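SG7.AF (Anopheles freeborni, PDB 6XL7) inhibits the alternative pathway of host complement by acting on the activated C3 convertase C3bBb, and leaves the classical pathway unaffected. Local coordinates at residues K56-R61 with G108-C113; N67-T72 with T101-I106; R13-D18 with D60-K65; E39-K44 with K112-R117. All coordinates share one frame; numbering follows the deposited sequence.

Contact 1 of 4, residues K56-R61 with G108-C113. With SO4 (sulfate ion), chain E.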
# COMPACT_ATOMS: atom_id res chain seq x y z
N LYS A 56 4.90 -12.35 10.25
CA LYS A 56 5.57 -12.22 8.96
C LYS A 56 4.63 -12.57 7.81
O LYS A 56 4.68 -11.93 6.75
CB LYS A 56 6.83 -13.08 8.93
CG LYS A 56 7.96 -12.50 9.78
CD LYS A 56 9.27 -13.23 9.56
CE LYS A 56 10.34 -12.74 10.52
NZ LYS A 56 9.90 -12.89 11.93
N THR A 57 3.76 -13.56 7.99
CA THR A 57 2.82 -13.90 6.92
C THR A 57 1.85 -12.76 6.67
O THR A 57 1.51 -12.47 5.52
CB THR A 57 2.09 -15.21 7.21
OG1 THR A 57 1.35 -15.10 8.43
CG2 THR A 57 3.07 -16.36 7.32
N CYS A 58 1.42 -12.07 7.73
CA CYS A 58 0.54 -10.92 7.56
C CYS A 58 1.24 -9.82 6.76
O CYS A 58 0.66 -9.24 5.83
CB CYS A 58 0.14 -10.40 8.93
SG CYS A 58 -1.02 -9.01 8.93
N LEU A 59 2.49 -9.53 7.12
CA LEU A 59 3.24 -8.49 6.42
C LEU A 59 3.47 -8.86 4.96
O LEU A 59 3.31 -8.02 4.06
CB LEU A 59 4.57 -8.25 7.13
CG LEU A 59 4.46 -7.67 8.55
CD1 LEU A 59 5.79 -7.81 9.27
CD2 LEU A 59 4.04 -6.22 8.49
N ASP A 60 3.81 -10.12 4.70
CA ASP A 60 4.05 -10.56 3.33
C ASP A 60 2.80 -10.43 2.47
O ASP A 60 2.87 -10.03 1.30
CB ASP A 60 4.51 -12.02 3.33
CG ASP A 60 5.92 -12.21 3.86
OD1 ASP A 60 6.64 -11.21 4.06
OD2 ASP A 60 6.32 -13.38 4.09
N ARG A 61 1.63 -10.78 3.04
CA ARG A 61 0.38 -10.64 2.31
C ARG A 61 0.07 -9.18 2.01
O ARG A 61 -0.50 -8.87 0.95
CB ARG A 61 -0.78 -11.26 3.07
CG ARG A 61 -0.77 -12.77 3.10
CD ARG A 61 -2.10 -13.33 3.57
NE ARG A 61 -2.42 -12.92 4.94
CZ ARG A 61 -2.06 -13.60 6.03
NH1 ARG A 61 -1.36 -14.73 5.91
NH2 ARG A 61 -2.40 -13.16 7.23
N GLY A 108 -7.46 -2.62 6.70
CA GLY A 108 -8.28 -3.31 7.68
C GLY A 108 -7.91 -4.77 7.82
O GLY A 108 -7.86 -5.31 8.94
N GLU A 109 -7.62 -5.44 6.71
CA GLU A 109 -7.23 -6.84 6.76
C GLU A 109 -5.90 -7.01 7.48
O GLU A 109 -5.74 -7.91 8.32
CB GLU A 109 -7.16 -7.41 5.34
CG GLU A 109 -8.50 -7.42 4.62
CD GLU A 109 -8.37 -7.44 3.10
OE1 GLU A 109 -7.26 -7.65 2.58
OE2 GLU A 109 -9.41 -7.24 2.43
N THR A 110 -4.94 -6.14 7.17
CA THR A 110 -3.62 -6.21 7.79
C THR A 110 -3.70 -5.95 9.29
O THR A 110 -3.04 -6.63 10.08
CB THR A 110 -2.68 -5.22 7.11
OG1 THR A 110 -2.61 -5.53 5.71
CG2 THR A 110 -1.27 -5.26 7.71
N GLU A 111 -4.52 -4.98 9.70
CA GLU A 111 -4.66 -4.69 11.13
C GLU A 111 -5.11 -5.93 11.89
O GLU A 111 -4.66 -6.15 13.03
CB GLU A 111 -5.66 -3.55 11.34
CG GLU A 111 -5.13 -2.20 10.93
CD GLU A 111 -6.18 -1.11 10.97
OE1 GLU A 111 -5.80 0.08 11.03
OE2 GLU A 111 -7.39 -1.44 10.94
N LYS A 112 -5.98 -6.74 11.30
CA LYS A 112 -6.50 -7.92 11.99
C LYS A 112 -5.42 -8.98 12.21
O LYS A 112 -5.51 -9.75 13.18
CB LYS A 112 -7.68 -8.52 11.22
CG LYS A 112 -8.95 -7.68 11.25
CD LYS A 112 -10.06 -8.36 10.45
CE LYS A 112 -11.38 -7.63 10.59
NZ LYS A 112 -11.30 -6.23 10.07
N CYS A 113 -4.41 -9.05 11.35
CA CYS A 113 -3.43 -10.13 11.41
C CYS A 113 -2.06 -9.69 11.88
O CYS A 113 -1.14 -10.53 11.94
CB CYS A 113 -3.31 -10.86 10.05
SG CYS A 113 -2.83 -9.90 8.54
S SO4 E . 3.51 -15.91 11.44
O1 SO4 E . 3.45 -17.37 11.43
O2 SO4 E . 2.16 -15.37 11.64
O3 SO4 E . 4.36 -15.47 12.54
O4 SO4 E . 4.07 -15.44 10.18
O HOH W 1 -2.00 -8.30 5.32
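A disulfide between two antiparallel helices, Cys58 to Cys113, is the centre of this contact. It ties the first turn of helix 56-77 to the C-terminal end region of helix 89-113. The short axes of the two segments come within 9.3 Å and their directions differ by 169°. The SG atoms of Cys58 and Cys113 are 2.1 Å apart, with a torsion of 71° about the S-S bond. Cys58 sends its SG anti to the backbone N (chi1 -177°), across to the other helix. In Cys113 the SG sits between the backbone N and the carbonyl carbon, which turns it back toward Cys58. The CA atoms of Cys58 and Cys113 are thereby held 5.6 Å apart.

Other groups line the bridge. Thr110 brings its CG2 to 4.0 Å from Cys58 SG. The guanidinium of Arg61 lies with an edge to the bridge, NH2 being 3.5 Å from Cys113 SG. Beside the bridge a water joins the two helices. It donates to Cys58 O and to Thr110 OG1, and Thr110 OG1 also bonds to Ile106 O.

A sulfate, probably from the crystallisation liquor, sits at the N-terminal end of helix 56-77. Thr57 N donates to its O4 over 2.9 Å, and Ser55 OG binds it as well.

Around the pair, Leu59 packs on Leu8 and Thr11 of helix 2-13. Thr110 and Glu111 rest on Leu41 of helix 23-46, so the disulfide pair is joined to both other helices.

Contact 2 of 4, residues N67-T72 with T101-I106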
# COMPACT_ATOMS: atom_id res chain seq x y z
N ASN A 67 0.82 -4.69 -4.17
CA ASN A 67 1.38 -4.69 -5.50
C ASN A 67 0.32 -5.00 -6.56
O ASN A 67 0.30 -4.35 -7.61
CB ASN A 67 2.68 -5.51 -5.56
CG ASN A 67 3.82 -4.82 -4.78
OD1 ASN A 67 4.56 -5.45 -4.02
ND2 ASN A 67 3.95 -3.50 -4.95
N ASP A 68 -0.61 -5.93 -6.28
CA ASP A 68 -1.69 -6.22 -7.23
C ASP A 68 -2.65 -5.05 -7.39
O ASP A 68 -3.07 -4.73 -8.51
CB ASP A 68 -2.46 -7.46 -6.77
CG ASP A 68 -1.60 -8.72 -6.77
OD1 ASP A 68 -0.55 -8.74 -7.45
OD2 ASP A 68 -2.00 -9.70 -6.11
N VAL A 69 -3.03 -4.41 -6.29
CA VAL A 69 -3.92 -3.25 -6.34
C VAL A 69 -3.26 -2.11 -7.10
O VAL A 69 -3.91 -1.43 -7.91
CB VAL A 69 -4.33 -2.87 -4.90
CG1 VAL A 69 -4.88 -1.45 -4.84
CG2 VAL A 69 -5.35 -3.88 -4.38
N LYS A 70 -1.96 -1.90 -6.89
CA LYS A 70 -1.25 -0.83 -7.59
C LYS A 70 -1.09 -1.13 -9.08
O LYS A 70 -1.26 -0.22 -9.90
CB LYS A 70 0.10 -0.59 -6.91
CG LYS A 70 0.93 0.47 -7.58
CD LYS A 70 1.96 1.04 -6.63
CE LYS A 70 2.98 -0.02 -6.20
NZ LYS A 70 3.76 -0.53 -7.36
N GLU A 71 -0.80 -2.38 -9.45
CA GLU A 71 -0.76 -2.71 -10.88
C GLU A 71 -2.11 -2.47 -11.53
O GLU A 71 -2.19 -2.04 -12.70
CB GLU A 71 -0.31 -4.15 -11.10
CG GLU A 71 1.20 -4.38 -10.94
CD GLU A 71 2.03 -3.39 -11.73
OE1 GLU A 71 2.01 -3.45 -12.98
OE2 GLU A 71 2.72 -2.57 -11.10
N THR A 72 -3.20 -2.73 -10.80
CA THR A 72 -4.54 -2.50 -11.34
C THR A 72 -4.78 -1.01 -11.57
O THR A 72 -5.31 -0.62 -12.61
CB THR A 72 -5.57 -3.10 -10.39
OG1 THR A 72 -5.36 -4.51 -10.27
CG2 THR A 72 -6.98 -2.88 -10.90
N THR A 101 -9.77 3.02 -2.15
CA THR A 101 -10.67 2.13 -1.42
C THR A 101 -10.05 0.74 -1.25
O THR A 101 -10.13 0.15 -0.16
CB THR A 101 -12.01 2.02 -2.15
OG1 THR A 101 -12.64 3.31 -2.19
CG2 THR A 101 -12.92 1.02 -1.46
N ALA A 102 -9.41 0.22 -2.29
CA ALA A 102 -8.81 -1.11 -2.19
C ALA A 102 -7.66 -1.11 -1.20
O ALA A 102 -7.48 -2.08 -0.44
CB ALA A 102 -8.37 -1.59 -3.57
N LEU A 103 -6.86 -0.04 -1.18
CA LEU A 103 -5.78 0.05 -0.19
C LEU A 103 -6.36 0.12 1.22
O LEU A 103 -5.80 -0.47 2.15
CB LEU A 103 -4.90 1.27 -0.45
CG LEU A 103 -4.08 1.25 -1.75
CD1 LEU A 103 -3.28 2.54 -1.86
CD2 LEU A 103 -3.15 0.04 -1.83
N GLY A 104 -7.47 0.83 1.39
CA GLY A 104 -8.10 0.91 2.69
C GLY A 104 -8.58 -0.44 3.18
O GLY A 104 -8.50 -0.74 4.38
N GLU A 105 -9.07 -1.28 2.27
CA GLU A 105 -9.48 -2.62 2.65
C GLU A 105 -8.28 -3.45 3.08
O GLU A 105 -8.36 -4.21 4.06
CB GLU A 105 -10.24 -3.29 1.50
CG GLU A 105 -11.54 -2.58 1.17
CD GLU A 105 -12.23 -3.16 -0.05
OE1 GLU A 105 -13.39 -2.77 -0.33
OE2 GLU A 105 -11.62 -4.01 -0.73
N ILE A 106 -7.16 -3.30 2.38
CA ILE A 106 -5.92 -3.96 2.79
C ILE A 106 -5.51 -3.51 4.18
O ILE A 106 -5.05 -4.32 5.00
CB ILE A 106 -4.81 -3.75 1.75
CG1 ILE A 106 -5.14 -4.48 0.44
CG2 ILE A 106 -3.47 -4.22 2.30
CD1 ILE A 106 -4.30 -3.99 -0.74
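Val69 pushes its two methyl groups against Ala102, Leu103 and Ile106 in an antiparallel helix pair of this helical fold. It lies on helix 56-77, and the other three on helix 89-113. The short axes run 10.0 Å apart and are almost exactly antiparallel, at 177°. Val69 and Ala102 face each other, with their CA atoms 6.8 Å apart. This approach is consistent with the small size of Ala102.

The branches of Val69 divide the work. CG1 is anti to the backbone N (chi1 162°) and meets both Ala102 and Leu103. It is 3.8 Å from Leu103 CD2, and these two side chains run obliquely to one another. CG2 turns to Ile106, and is 3.8 Å from Ile106 CD1. The Val69 and Ile106 side chains lie alongside each other, pointing opposite ways. No hydrogen bond links the segments; the contact is apolar packing alone.

Leu103 goes on to Gln36 and Leu37 of helix 23-46, while Ile106 also packs on Met62 and Val66. Ala102 CB lies against both branches of the valine, 3.7 Å from Val69 CG1 and 3.9 Å from Val69 CG2.

Contact 3 of 4, residues R13-D18 with D60-K65. With SO4 (sulfate ion), chain B.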
# COMPACT_ATOMS: atom_id res chain seq x y z
N ARG A 13 9.33 -1.05 2.26
CA ARG A 13 10.40 -0.98 1.27
C ARG A 13 10.21 -2.03 0.18
O ARG A 13 10.62 -1.81 -0.97
CB ARG A 13 11.76 -1.15 1.96
CG ARG A 13 12.93 -1.26 1.01
CD ARG A 13 14.27 -1.15 1.74
NE ARG A 13 14.38 -2.04 2.89
CZ ARG A 13 14.65 -3.34 2.81
NH1 ARG A 13 14.79 -3.91 1.62
NH2 ARG A 13 14.76 -4.06 3.92
N ARG A 14 9.56 -3.15 0.50
CA ARG A 14 9.32 -4.20 -0.48
C ARG A 14 8.16 -3.88 -1.42
O ARG A 14 7.98 -4.60 -2.41
CB ARG A 14 9.13 -5.55 0.24
CG ARG A 14 10.43 -6.09 0.84
CD ARG A 14 10.19 -6.92 2.11
NE ARG A 14 11.42 -7.54 2.61
CZ ARG A 14 11.50 -8.26 3.72
NH1 ARG A 14 12.66 -8.79 4.09
NH2 ARG A 14 10.42 -8.46 4.47
N ILE A 15 7.38 -2.83 -1.14
CA ILE A 15 6.34 -2.34 -2.05
C ILE A 15 7.05 -1.37 -2.98
O ILE A 15 7.22 -0.19 -2.68
CB ILE A 15 5.19 -1.68 -1.30
CG1 ILE A 15 4.41 -2.71 -0.49
CG2 ILE A 15 4.25 -0.96 -2.27
CD1 ILE A 15 3.41 -2.12 0.48
N ASP A 16 7.48 -1.88 -4.13
CA ASP A 16 8.28 -1.09 -5.05
C ASP A 16 7.41 -0.31 -6.02
O ASP A 16 6.25 -0.66 -6.28
CB ASP A 16 9.26 -1.98 -5.81
CG ASP A 16 8.55 -3.07 -6.59
OD1 ASP A 16 7.38 -3.37 -6.27
OD2 ASP A 16 9.17 -3.63 -7.52
N PHE A 17 7.98 0.76 -6.55
CA PHE A 17 7.36 1.58 -7.57
C PHE A 17 8.29 1.63 -8.78
O PHE A 17 9.51 1.75 -8.63
CB PHE A 17 7.13 3.00 -7.04
CG PHE A 17 6.20 3.05 -5.87
CD1 PHE A 17 6.67 2.89 -4.58
CD2 PHE A 17 4.84 3.25 -6.05
CE1 PHE A 17 5.81 2.93 -3.50
CE2 PHE A 17 3.97 3.29 -4.97
CZ PHE A 17 4.46 3.13 -3.70
N ASP A 18 7.71 1.51 -9.97
CA ASP A 18 8.48 1.52 -11.22
C ASP A 18 8.71 2.97 -11.61
O ASP A 18 7.82 3.63 -12.16
CB ASP A 18 7.74 0.74 -12.30
CG ASP A 18 8.51 0.66 -13.62
OD1 ASP A 18 9.54 1.35 -13.78
OD2 ASP A 18 8.08 -0.10 -14.51
N ASP A 60 3.81 -10.12 4.70
CA ASP A 60 4.05 -10.56 3.33
C ASP A 60 2.80 -10.43 2.47
O ASP A 60 2.87 -10.03 1.30
CB ASP A 60 4.51 -12.02 3.33
CG ASP A 60 5.92 -12.21 3.86
OD1 ASP A 60 6.64 -11.21 4.06
OD2 ASP A 60 6.32 -13.38 4.09
N ARG A 61 1.63 -10.78 3.04
CA ARG A 61 0.38 -10.64 2.31
C ARG A 61 0.07 -9.18 2.01
O ARG A 61 -0.50 -8.87 0.95
CB ARG A 61 -0.78 -11.26 3.07
CG ARG A 61 -0.77 -12.77 3.10
CD ARG A 61 -2.10 -13.33 3.57
NE ARG A 61 -2.42 -12.92 4.94
CZ ARG A 61 -2.06 -13.60 6.03
NH1 ARG A 61 -1.36 -14.73 5.91
NH2 ARG A 61 -2.40 -13.16 7.23
N MET A 62 0.40 -8.27 2.92
CA MET A 62 0.19 -6.87 2.61
C MET A 62 0.98 -6.46 1.38
O MET A 62 0.46 -5.73 0.52
CB MET A 62 0.59 -6.00 3.79
CG MET A 62 0.25 -4.54 3.55
SD MET A 62 0.87 -3.39 4.78
CE MET A 62 2.59 -3.29 4.30
N VAL A 63 2.22 -6.93 1.26
CA VAL A 63 3.05 -6.56 0.12
C VAL A 63 2.43 -7.03 -1.19
O VAL A 63 2.29 -6.26 -2.14
CB VAL A 63 4.48 -7.09 0.30
CG1 VAL A 63 5.31 -6.87 -0.95
CG2 VAL A 63 5.14 -6.43 1.51
N THR A 64 2.05 -8.31 -1.27
CA THR A 64 1.51 -8.81 -2.53
C THR A 64 0.17 -8.16 -2.86
O THR A 64 -0.08 -7.81 -4.01
CB THR A 64 1.39 -10.34 -2.54
OG1 THR A 64 0.48 -10.75 -1.52
CG2 THR A 64 2.75 -10.99 -2.32
N LYS A 65 -0.68 -7.97 -1.85
CA LYS A 65 -1.98 -7.35 -2.10
C LYS A 65 -1.82 -5.93 -2.63
O LYS A 65 -2.49 -5.54 -3.59
CB LYS A 65 -2.84 -7.36 -0.83
CG LYS A 65 -3.36 -8.74 -0.45
CD LYS A 65 -4.09 -8.68 0.89
CE LYS A 65 -4.73 -10.02 1.22
NZ LYS A 65 -5.49 -9.98 2.51
S SO4 B . 15.60 -7.51 2.62
O1 SO4 B . 17.00 -7.55 2.21
O2 SO4 B . 15.11 -8.88 2.80
O3 SO4 B . 14.81 -6.85 1.58
O4 SO4 B . 15.49 -6.78 3.88
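In the loop that follows helix 2-13, Ile15 packs on Met62 and Val63, against the side of helix 56-77. Its CG1 lies over the helix backbone, 4.1 Å from Val63 CA. Its CD1 reaches the methyl end of Met62, again 4.1 Å away at CE, and the two side chains cross at about a right angle. Met62 runs extended until chi3 (77°), where it bends and brings CE to the isoleucine. Val63 CG1 touches the backbone at Arg14 O, at 3.8 Å. Ile15 continues onto Val66 and Asn67, and Met62 onto Leu41 and Ile106.

Outside this packing, Arg13 and Arg14 hold a sulfate, probably from the crystallisation liquor. Arg13 grips it with two nitrogens: NH1 bonds to O3, and NH2 to O4 over 2.8 Å at 174°. The sulfur lies in the plane of this guanidinium, at its edge. Arg14 adds a bond from NH1 to sulfate O2 in one of its two conformers, so this bond is less certain.

The chemistry is thus split. Aliphatic packing fixes the loop on the helix, while the arginines beside it can hold an anion; the sulfate itself implies no natural ligand.

Contact 4 of 4, residues E39-K44 with K112-R117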
# COMPACT_ATOMS: atom_id res chain seq x y z
N GLU A 39 0.96 5.58 6.99
CA GLU A 39 0.68 6.41 8.17
C GLU A 39 -0.18 5.69 9.20
O GLU A 39 0.25 5.60 10.37
CB GLU A 39 0.13 7.79 7.77
CG GLU A 39 -0.35 8.57 8.98
CD GLU A 39 -0.87 9.96 8.63
OE1 GLU A 39 -1.08 10.24 7.44
OE2 GLU A 39 -1.07 10.75 9.58
N PRO A 40 -1.35 5.13 8.87
CA PRO A 40 -2.14 4.48 9.93
C PRO A 40 -1.49 3.26 10.54
O PRO A 40 -1.59 3.05 11.75
CB PRO A 40 -3.49 4.17 9.25
CG PRO A 40 -3.22 4.26 7.81
CD PRO A 40 -2.11 5.25 7.62
N LEU A 41 -0.77 2.45 9.75
CA LEU A 41 -0.19 1.25 10.34
C LEU A 41 1.03 1.56 11.20
O LEU A 41 1.24 0.90 12.23
CB LEU A 41 0.13 0.20 9.27
CG LEU A 41 -1.07 -0.41 8.55
CD1 LEU A 41 -0.57 -1.35 7.45
CD2 LEU A 41 -1.98 -1.15 9.52
N THR A 42 1.83 2.55 10.81
CA THR A 42 2.93 2.98 11.66
C THR A 42 2.41 3.46 13.00
O THR A 42 2.94 3.09 14.06
CB THR A 42 3.73 4.07 10.96
OG1 THR A 42 4.34 3.53 9.79
CG2 THR A 42 4.81 4.60 11.88
N LYS A 43 1.36 4.30 12.98
CA LYS A 43 0.77 4.79 14.22
C LYS A 43 0.29 3.64 15.09
O LYS A 43 0.44 3.67 16.32
CB LYS A 43 -0.42 5.70 13.92
CG LYS A 43 -0.14 7.00 13.22
CD LYS A 43 -1.44 7.80 13.20
CE LYS A 43 -1.37 9.00 12.30
NZ LYS A 43 -2.60 9.84 12.43
N LYS A 44 -0.28 2.61 14.48
CA LYS A 44 -0.79 1.47 15.24
C LYS A 44 0.34 0.74 15.95
O LYS A 44 0.26 0.48 17.17
CB LYS A 44 -1.53 0.53 14.29
CG LYS A 44 -2.19 -0.68 14.92
CD LYS A 44 -3.01 -1.41 13.86
CE LYS A 44 -3.67 -2.69 14.37
NZ LYS A 44 -4.77 -2.43 15.33
N LYS A 112 -5.98 -6.74 11.30
CA LYS A 112 -6.50 -7.92 11.99
C LYS A 112 -5.42 -8.98 12.21
O LYS A 112 -5.51 -9.75 13.18
CB LYS A 112 -7.68 -8.52 11.22
CG LYS A 112 -8.95 -7.68 11.25
CD LYS A 112 -10.06 -8.36 10.45
CE LYS A 112 -11.38 -7.63 10.59
NZ LYS A 112 -11.30 -6.23 10.07
N CYS A 113 -4.41 -9.05 11.35
CA CYS A 113 -3.43 -10.13 11.41
C CYS A 113 -2.06 -9.69 11.88
O CYS A 113 -1.14 -10.53 11.94
CB CYS A 113 -3.31 -10.86 10.05
SG CYS A 113 -2.83 -9.90 8.54
N LEU A 114 -1.89 -8.42 12.25
CA LEU A 114 -0.55 -7.86 12.40
C LEU A 114 0.25 -8.52 13.52
O LEU A 114 1.45 -8.78 13.36
CB LEU A 114 -0.63 -6.35 12.65
CG LEU A 114 -0.13 -5.42 11.56
CD1 LEU A 114 -0.15 -3.99 12.08
CD2 LEU A 114 1.27 -5.81 11.09
N THR A 115 -0.38 -8.81 14.66
CA THR A 115 0.36 -9.36 15.80
C THR A 115 0.13 -10.86 15.94
O THR A 115 -0.89 -11.41 15.51
CB THR A 115 -0.01 -8.64 17.11
OG1 THR A 115 -1.38 -8.87 17.42
CG2 THR A 115 0.24 -7.15 16.99
N THR A 116 1.10 -11.51 16.58
CA THR A 116 1.04 -12.95 16.81
C THR A 116 1.63 -13.25 18.19
O THR A 116 2.00 -12.34 18.93
CB THR A 116 1.73 -13.70 15.66
OG1 THR A 116 1.46 -15.10 15.78
CG2 THR A 116 3.23 -13.46 15.65
N ARG A 117 1.69 -14.53 18.56
CA ARG A 117 2.25 -14.91 19.85
C ARG A 117 3.76 -14.97 19.79
O ARG A 117 4.37 -15.14 18.74
CB ARG A 117 1.84 -16.33 20.23
CG ARG A 117 0.40 -16.65 20.21
CD ARG A 117 0.26 -18.13 20.53
NE ARG A 117 -1.12 -18.52 20.73
CZ ARG A 117 -1.49 -19.73 21.12
NH1 ARG A 117 -0.57 -20.65 21.37
NH2 ARG A 117 -2.78 -20.01 21.28
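The backbones stay well apart here, the nearest CA atoms being those of Leu41 and Leu114 at 9.3 Å. Segment 39-44 belongs to helix 23-46, which is kinked at Pro40, where the ring nitrogen makes no bond to the preceding turn. Segment 112-117 runs from the end region of helix 89-113 into a short, weakly bonded strand at about 115-116.

Leu114 bridges the gap. It points toward the helix from its first bond, and one methyl, CD1, touches two side chains. It is 4.2 Å from Leu41 CD2, a contact between branch ends. Leu114 CD1 is also 4.2 Å from Lys44 CD, part way along the lysine chain. Lys44 has CG anti to the backbone N (chi1 -177°) and stays extended as far as CE, which carries its methylenes alongside the leucine.

Leu114 also packs on Leu59 and Tyr48, and its backbone bonds to Ser55. Strand 115-116 pairs with strand 53-54 in a two-stranded antiparallel sheet. The contact therefore joins the end of the helical bundle to that sheet. No hydrogen bond crosses it. The junction depends on the fit of aliphatic groups, and Lys44 contributes its methylenes to it, not its charge.

Contacts 1 and 2 hold the same antiparallel pair, helices 56-77 and 89-113, with about 14 Å between the contact centres. Contact 1 fixes the pair covalently near one end; contact 2 packs it by methyl groups further along. Contact 3 adds the loop after helix 2-13 to helix 56-77, and contact 4 brings in helix 23-46. The centres of contacts 2 and 3 lie about 7 Å from the centre of the chain, that of contact 4 about 14 Å. Yet contact 4 is buried, while the other three are only partly so. Sulfates mark the exposed sides of contacts 1 and 3. Lys65 and Glu109 form a salt bridge between contacts 3 and 1. Lys70 of contact 2 probably hydrogen-bonds to Asp16 O of contact 3.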